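Local coordinates for protein myosin IE heavy chain (Dictyostelium discoideum, PDB 1LKX) that binds actin and uses its actin-activated ATPase activity to work as a single-headed myosin motor of the first class, and may move membranes relative to actin, at residues D35-Y40 / L54-E59; Y78-D83 / H583-I588. All blocks are in the same frame, centred on the assembly; numbering follows the deposited sequence.

Contact 1 of 2, residues D35-Y40 / L54-E59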
loop_
_atom_site.group_PDB
_atom_site.type_symbol
_atom_site.label_atom_id
_atom_site.label_comp_id
_atom_site.label_asym_id
_atom_site.label_seq_id
_atom_site.Cartn_x
_atom_site.Cartn_y
_atom_site.Cartn_z
ATOM N N ASP A 35 -19.584 -17.564 -4.451
ATOM C CA ASP A 35 -19.415 -16.172 -4.834
ATOM C C ASP A 35 -19.882 -15.139 -3.817
ATOM O O ASP A 35 -20.391 -14.084 -4.187
ATOM C CB ASP A 35 -20.096 -15.925 -6.180
ATOM C CG ASP A 35 -19.381 -16.620 -7.322
ATOM O OD1 ASP A 35 -19.879 -16.560 -8.472
ATOM O OD2 ASP A 35 -18.314 -17.224 -7.064
ATOM N N ASN A 36 -19.712 -15.438 -2.538
ATOM C CA ASN A 36 -20.087 -14.496 -1.495
ATOM C C ASN A 36 -18.799 -14.013 -0.861
ATOM O O ASN A 36 -18.481 -14.364 0.273
ATOM C CB ASN A 36 -20.963 -15.179 -0.454
ATOM C CG ASN A 36 -22.414 -15.290 -0.893
ATOM O OD1 ASN A 36 -23.152 -14.299 -0.902
ATOM N ND2 ASN A 36 -22.828 -16.498 -1.267
ATOM N N ILE A 37 -18.058 -13.217 -1.625
ATOM C CA ILE A 37 -16.773 -12.673 -1.207
ATOM C C ILE A 37 -16.768 -12.027 0.180
ATOM O O ILE A 37 -15.875 -12.274 0.995
ATOM C CB ILE A 37 -16.319 -11.577 -2.150
ATOM C CG1 ILE A 37 -16.721 -11.886 -3.580
ATOM C CG2 ILE A 37 -14.833 -11.402 -2.049
ATOM C CD1 ILE A 37 -16.625 -10.630 -4.441
ATOM N N TYR A 38 -17.768 -11.192 0.432
ATOM C CA TYR A 38 -17.854 -10.445 1.675
ATOM C C TYR A 38 -18.626 -11.061 2.829
ATOM O O TYR A 38 -19.682 -11.650 2.647
ATOM C CB TYR A 38 -18.424 -9.052 1.378
ATOM C CG TYR A 38 -17.672 -8.300 0.304
ATOM C CD1 TYR A 38 -16.428 -7.715 0.566
ATOM C CD2 TYR A 38 -18.189 -8.207 -0.984
ATOM C CE1 TYR A 38 -15.727 -7.060 -0.429
ATOM C CE2 TYR A 38 -17.499 -7.561 -1.987
ATOM C CZ TYR A 38 -16.275 -6.989 -1.706
ATOM O OH TYR A 38 -15.619 -6.331 -2.717
ATOM N N THR A 39 -18.075 -10.886 4.025
ATOM C CA THR A 39 -18.666 -11.375 5.263
ATOM C C THR A 39 -18.227 -10.408 6.353
ATOM O O THR A 39 -17.127 -9.864 6.291
ATOM C CB THR A 39 -18.152 -12.779 5.616
ATOM O OG1 THR A 39 -18.244 -13.628 4.471
ATOM C CG2 THR A 39 -18.986 -13.380 6.720
ATOM N N TYR A 40 -19.068 -10.202 7.353
ATOM C CA TYR A 40 -18.741 -9.277 8.427
ATOM C C TYR A 40 -18.241 -9.918 9.708
ATOM O O TYR A 40 -18.306 -11.122 9.881
ATOM C CB TYR A 40 -19.966 -8.445 8.807
ATOM C CG TYR A 40 -20.564 -7.604 7.710
ATOM C CD1 TYR A 40 -19.786 -6.710 6.985
ATOM C CD2 TYR A 40 -21.922 -7.673 7.427
ATOM C CE1 TYR A 40 -20.338 -5.909 6.010
ATOM C CE2 TYR A 40 -22.488 -6.879 6.454
ATOM C CZ TYR A 40 -21.692 -6.000 5.745
ATOM O OH TYR A 40 -22.249 -5.239 4.740
ATOM N N LEU A 54 -17.455 -10.410 -10.573
ATOM C CA LEU A 54 -18.735 -10.707 -9.949
ATOM C C LEU A 54 -19.589 -9.469 -10.190
ATOM O O LEU A 54 -19.292 -8.385 -9.682
ATOM C CB LEU A 54 -18.569 -10.968 -8.451
ATOM C CG LEU A 54 -18.180 -12.398 -8.090
ATOM C CD1 LEU A 54 -16.931 -12.796 -8.841
ATOM C CD2 LEU A 54 -17.960 -12.507 -6.597
ATOM N N ASN A 55 -20.638 -9.622 -10.984
ATOM C CA ASN A 55 -21.490 -8.490 -11.296
ATOM C C ASN A 55 -22.222 -7.987 -10.056
ATOM O O ASN A 55 -23.443 -8.077 -9.969
ATOM C CB ASN A 55 -22.483 -8.876 -12.395
ATOM C CG ASN A 55 -22.966 -7.676 -13.181
ATOM O OD1 ASN A 55 -22.164 -6.857 -13.636
ATOM N ND2 ASN A 55 -24.280 -7.567 -13.354
ATOM N N ILE A 56 -21.464 -7.447 -9.106
ATOM C CA ILE A 56 -22.033 -6.928 -7.871
ATOM C C ILE A 56 -21.524 -5.527 -7.553
ATOM O O ILE A 56 -21.673 -5.045 -6.432
ATOM C CB ILE A 56 -21.700 -7.842 -6.692
ATOM C CG1 ILE A 56 -20.251 -7.647 -6.274
ATOM C CG2 ILE A 56 -21.909 -9.284 -7.098
ATOM C CD1 ILE A 56 -19.848 -8.491 -5.108
ATOM N N TYR A 57 -20.925 -4.878 -8.545
ATOM C CA TYR A 57 -20.396 -3.540 -8.353
ATOM C C TYR A 57 -21.024 -2.561 -9.331
ATOM O O TYR A 57 -20.371 -1.647 -9.833
ATOM C CB TYR A 57 -18.887 -3.558 -8.525
ATOM C CG TYR A 57 -18.189 -4.511 -7.592
ATOM C CD1 TYR A 57 -18.173 -4.290 -6.218
ATOM C CD2 TYR A 57 -17.537 -5.639 -8.087
ATOM C CE1 TYR A 57 -17.519 -5.169 -5.358
ATOM C CE2 TYR A 57 -16.881 -6.527 -7.239
ATOM C CZ TYR A 57 -16.874 -6.287 -5.875
ATOM O OH TYR A 57 -16.223 -7.164 -5.030
ATOM N N LYS A 58 -22.308 -2.756 -9.585
ATOM C CA LYS A 58 -23.060 -1.904 -10.489
ATOM C C LYS A 58 -23.662 -0.737 -9.717
ATOM O O LYS A 58 -24.005 -0.875 -8.543
ATOM C CB LYS A 58 -24.180 -2.712 -11.129
ATOM C CG LYS A 58 -23.708 -3.963 -11.840
ATOM C CD LYS A 58 -24.875 -4.865 -12.244
ATOM C CE LYS A 58 -25.374 -5.734 -11.082
ATOM N NZ LYS A 58 -26.043 -4.992 -9.966
ATOM N N GLU A 59 -23.793 0.408 -10.386
ATOM C CA GLU A 59 -24.362 1.617 -9.780
ATOM C C GLU A 59 -25.677 1.307 -9.060
ATOM O O GLU A 59 -26.010 1.915 -8.049
ATOM C CB GLU A 59 -24.587 2.682 -10.859
ATOM C CG GLU A 59 -24.846 2.097 -12.252
ATOM C CD GLU A 59 -25.796 0.895 -12.234
ATOM O OE1 GLU A 59 -26.987 1.064 -11.882
ATOM O OE2 GLU A 59 -25.347 -0.226 -12.570
#
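Tyr38 and Tyr57 approach from opposite directions and meet through their hydroxyls, Tyr38 OH to Tyr57 OH being 2.5 Å, a hydrogen bond in which either may be the donor. Each ring takes the partner oxygen at its edge, near its own plane. Ile56 packs on both tyrosines: CG1 lies over the centre of its neighbour Tyr57's ring, 3.5 Å above the plane, while CD1 sits at the edge of the Tyr38 ring, 4.0 Å from CE2. With CG1 between the backbone N and the carbonyl carbon (chi1 76°), Ile56 can hold both positions. Ile37 CD1 packs beside this pair, 3.9 Å from Ile56 CD1, and Ile37 meets buried Leu54 tip to tip.

The contact joins the edge strand 38-40 of the motor domain's central sheet to the loop between strand 45-48 and helix 59-65, at the ADP pocket to which Tyr57 belongs. A leucine in place of Tyr57 would probably leave the Tyr38 hydroxyl without this partner and take an aromatic ring from beside the nucleotide.

The looser side is partly exposed Asp35, ending helix 21-33 in a Schellman motif. It meets Leu54 CD2 through its backbone O (3.8 Å) and CB (4.1 Å), while OD1 makes a weak, long ion pair with Lys52.

Contact 2 of 2, residues Y78-D83 / H583-I588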
loop_
_atom_site.group_PDB
_atom_site.type_symbol
_atom_site.label_atom_id
_atom_site.label_comp_id
_atom_site.label_asym_id
_atom_site.label_seq_id
_atom_site.Cartn_x
_atom_site.Cartn_y
_atom_site.Cartn_z
ATOM N N TYR A 78 -19.606 -2.022 -0.141
ATOM C CA TYR A 78 -20.334 -0.768 -0.126
ATOM C C TYR A 78 -20.879 -0.358 1.220
ATOM O O TYR A 78 -20.941 0.831 1.534
ATOM C CB TYR A 78 -21.469 -0.813 -1.124
ATOM C CG TYR A 78 -21.021 -0.860 -2.561
ATOM C CD1 TYR A 78 -19.715 -0.563 -2.923
ATOM C CD2 TYR A 78 -21.919 -1.195 -3.573
ATOM C CE1 TYR A 78 -19.315 -0.599 -4.254
ATOM C CE2 TYR A 78 -21.528 -1.233 -4.913
ATOM C CZ TYR A 78 -20.231 -0.936 -5.247
ATOM O OH TYR A 78 -19.847 -0.986 -6.564
ATOM N N ALA A 79 -21.281 -1.339 2.013
ATOM C CA ALA A 79 -21.829 -1.054 3.327
ATOM C C ALA A 79 -20.790 -0.332 4.172
ATOM O O ALA A 79 -21.122 0.498 5.011
ATOM C CB ALA A 79 -22.240 -2.348 4.000
ATOM N N LEU A 80 -19.526 -0.654 3.941
ATOM C CA LEU A 80 -18.450 -0.043 4.691
ATOM C C LEU A 80 -18.314 1.398 4.233
ATOM O O LEU A 80 -18.264 2.319 5.046
ATOM C CB LEU A 80 -17.149 -0.810 4.447
ATOM C CG LEU A 80 -16.068 -0.712 5.529
ATOM C CD1 LEU A 80 -15.260 0.571 5.387
ATOM C CD2 LEU A 80 -16.752 -0.796 6.901
ATOM N N ALA A 81 -18.268 1.589 2.920
ATOM C CA ALA A 81 -18.150 2.929 2.360
ATOM C C ALA A 81 -19.328 3.768 2.820
ATOM O O ALA A 81 -19.148 4.894 3.271
ATOM C CB ALA A 81 -18.119 2.868 0.836
ATOM N N ASN A 82 -20.533 3.213 2.701
ATOM C CA ASN A 82 -21.733 3.922 3.112
ATOM C C ASN A 82 -21.631 4.360 4.574
ATOM O O ASN A 82 -21.981 5.492 4.905
ATOM C CB ASN A 82 -22.972 3.051 2.899
ATOM C CG ASN A 82 -24.270 3.772 3.264
ATOM O OD1 ASN A 82 -24.759 3.697 4.402
ATOM N ND2 ASN A 82 -24.828 4.485 2.296
ATOM N N ASP A 83 -21.156 3.486 5.454
ATOM C CA ASP A 83 -21.034 3.868 6.848
ATOM C C ASP A 83 -20.022 4.993 6.982
ATOM O O ASP A 83 -20.278 5.990 7.656
ATOM C CB ASP A 83 -20.577 2.694 7.707
ATOM C CG ASP A 83 -20.433 3.070 9.190
ATOM O OD1 ASP A 83 -19.907 2.251 9.978
ATOM O OD2 ASP A 83 -20.850 4.186 9.572
ATOM N N HIS A 583 -12.436 2.251 9.970
ATOM C CA HIS A 583 -13.344 1.393 9.220
ATOM C C HIS A 583 -12.375 0.362 8.697
ATOM O O HIS A 583 -11.398 0.716 8.042
ATOM C CB HIS A 583 -13.983 2.161 8.072
ATOM C CG HIS A 583 -14.940 3.214 8.524
ATOM N ND1 HIS A 583 -16.222 2.922 8.943
ATOM C CD2 HIS A 583 -14.788 4.550 8.675
ATOM C CE1 HIS A 583 -16.819 4.035 9.332
ATOM N NE2 HIS A 583 -15.970 5.037 9.181
ATOM N N TYR A 584 -12.619 -0.908 8.992
ATOM C CA TYR A 584 -11.674 -1.926 8.575
ATOM C C TYR A 584 -12.157 -2.911 7.538
ATOM O O TYR A 584 -13.298 -3.368 7.569
ATOM C CB TYR A 584 -11.169 -2.698 9.797
ATOM C CG TYR A 584 -11.192 -1.910 11.085
ATOM C CD1 TYR A 584 -12.374 -1.773 11.822
ATOM C CD2 TYR A 584 -10.038 -1.305 11.567
ATOM C CE1 TYR A 584 -12.403 -1.051 13.011
ATOM C CE2 TYR A 584 -10.046 -0.578 12.756
ATOM C CZ TYR A 584 -11.234 -0.454 13.476
ATOM O OH TYR A 584 -11.253 0.261 14.661
ATOM N N VAL A 585 -11.261 -3.221 6.611
ATOM C CA VAL A 585 -11.511 -4.188 5.558
ATOM C C VAL A 585 -10.313 -5.090 5.666
ATOM O O VAL A 585 -9.210 -4.601 5.783
ATOM C CB VAL A 585 -11.514 -3.548 4.143
ATOM C CG1 VAL A 585 -11.598 -4.618 3.081
ATOM C CG2 VAL A 585 -12.691 -2.618 3.997
ATOM N N ARG A 586 -10.515 -6.397 5.661
ATOM C CA ARG A 586 -9.389 -7.315 5.737
ATOM C C ARG A 586 -9.512 -8.341 4.617
ATOM O O ARG A 586 -10.398 -9.197 4.639
ATOM C CB ARG A 586 -9.352 -8.002 7.101
ATOM C CG ARG A 586 -9.644 -7.048 8.234
ATOM C CD ARG A 586 -8.878 -7.419 9.473
ATOM N NE ARG A 586 -7.455 -7.193 9.276
ATOM C CZ ARG A 586 -6.545 -7.318 10.234
ATOM N NH1 ARG A 586 -5.261 -7.091 9.961
ATOM N NH2 ARG A 586 -6.923 -7.665 11.463
ATOM N N CYS A 587 -8.628 -8.232 3.631
ATOM C CA CYS A 587 -8.625 -9.132 2.492
ATOM C C CYS A 587 -7.856 -10.414 2.764
ATOM O O CYS A 587 -6.773 -10.392 3.365
ATOM C CB CYS A 587 -8.004 -8.447 1.286
ATOM S SG CYS A 587 -8.824 -6.939 0.796
ATOM N N ILE A 588 -8.420 -11.528 2.294
ATOM C CA ILE A 588 -7.824 -12.850 2.455
ATOM C C ILE A 588 -7.534 -13.387 1.064
ATOM O O ILE A 588 -8.424 -13.429 0.227
ATOM C CB ILE A 588 -8.798 -13.838 3.123
ATOM C CG1 ILE A 588 -9.546 -13.167 4.288
ATOM C CG2 ILE A 588 -8.035 -15.072 3.566
ATOM C CD1 ILE A 588 -8.688 -12.767 5.462
#
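Helix 77-91 packs against the central sheet of the motor domain here, beside strand 581-588, which lies next to the strand leading into the P-loop. The short segments 78-83 and 583-588 run nearly antiparallel, their axes 163° apart and 9.3 Å from each other at closest approach, and side chains carry most of the contact.

Leu80 does most of the touching from the helix. Its CG stands anti to the backbone N (chi1 -156°), which brings the branch close to the strand although the CB bond does not point at it. CD1 then lies 3.4 Å from His583 CB, crossing that side chain obliquely, and CG is 4.2 Å from Val585 CG2. The leucine thus touches two side chains on the strand, one on each side of Tyr584, whose own side chain leaves away from the helix.

One turn further along the helix, Asp83 brings its carboxylate to the edge of the His583 ring. OD1 lies in the plane of the imidazole, 3.6 Å from CE1, with the carboxylate plane turned 86° from the ring. No hydrogen bond links this pair: the polar partner of His583 is Gln95, whose OE1 is bonded to NE2. Asp83 OD2 has a long, weak ion pair with Arg86 and OD1 lies close to Asp43, so any polarising of the ring is uncertain.

Segment 583-588 of strand 581-588 lies in the region assigned to actin binding. The strand runs between strands 45-48 and 95-100, with backbone hydrogen bonds to Val45 and Ile98; Leu80 also rests on Val45 and Val97, so it packs against all three strands, while helix 601-611 covers Ile588 at the far end.

How the contacts relate
Both contacts serve one sheet, but at different depths. Contact 1 lies at one of its edge strands, 38-40, about 22 Å from the chain centre and only partly buried; contact 2 is buried on the inner strand 581-588, about 16 Å from that centre. Their chemistry differs too: contact 1 includes a hydroxyl pair, one of whose tyrosines lines the ADP pocket, whereas contact 2 has no hydrogen bond across it and relies on aliphatic packing plus a carboxylate at an imidazole edge. The contact centres are about 12 Å apart and helix 77-91 bridges them, Tyr78 meeting Tyr57 and Ala79 meeting Tyr40. In sequence, contact 1 spans a short connection, contact 2 some 500 residues.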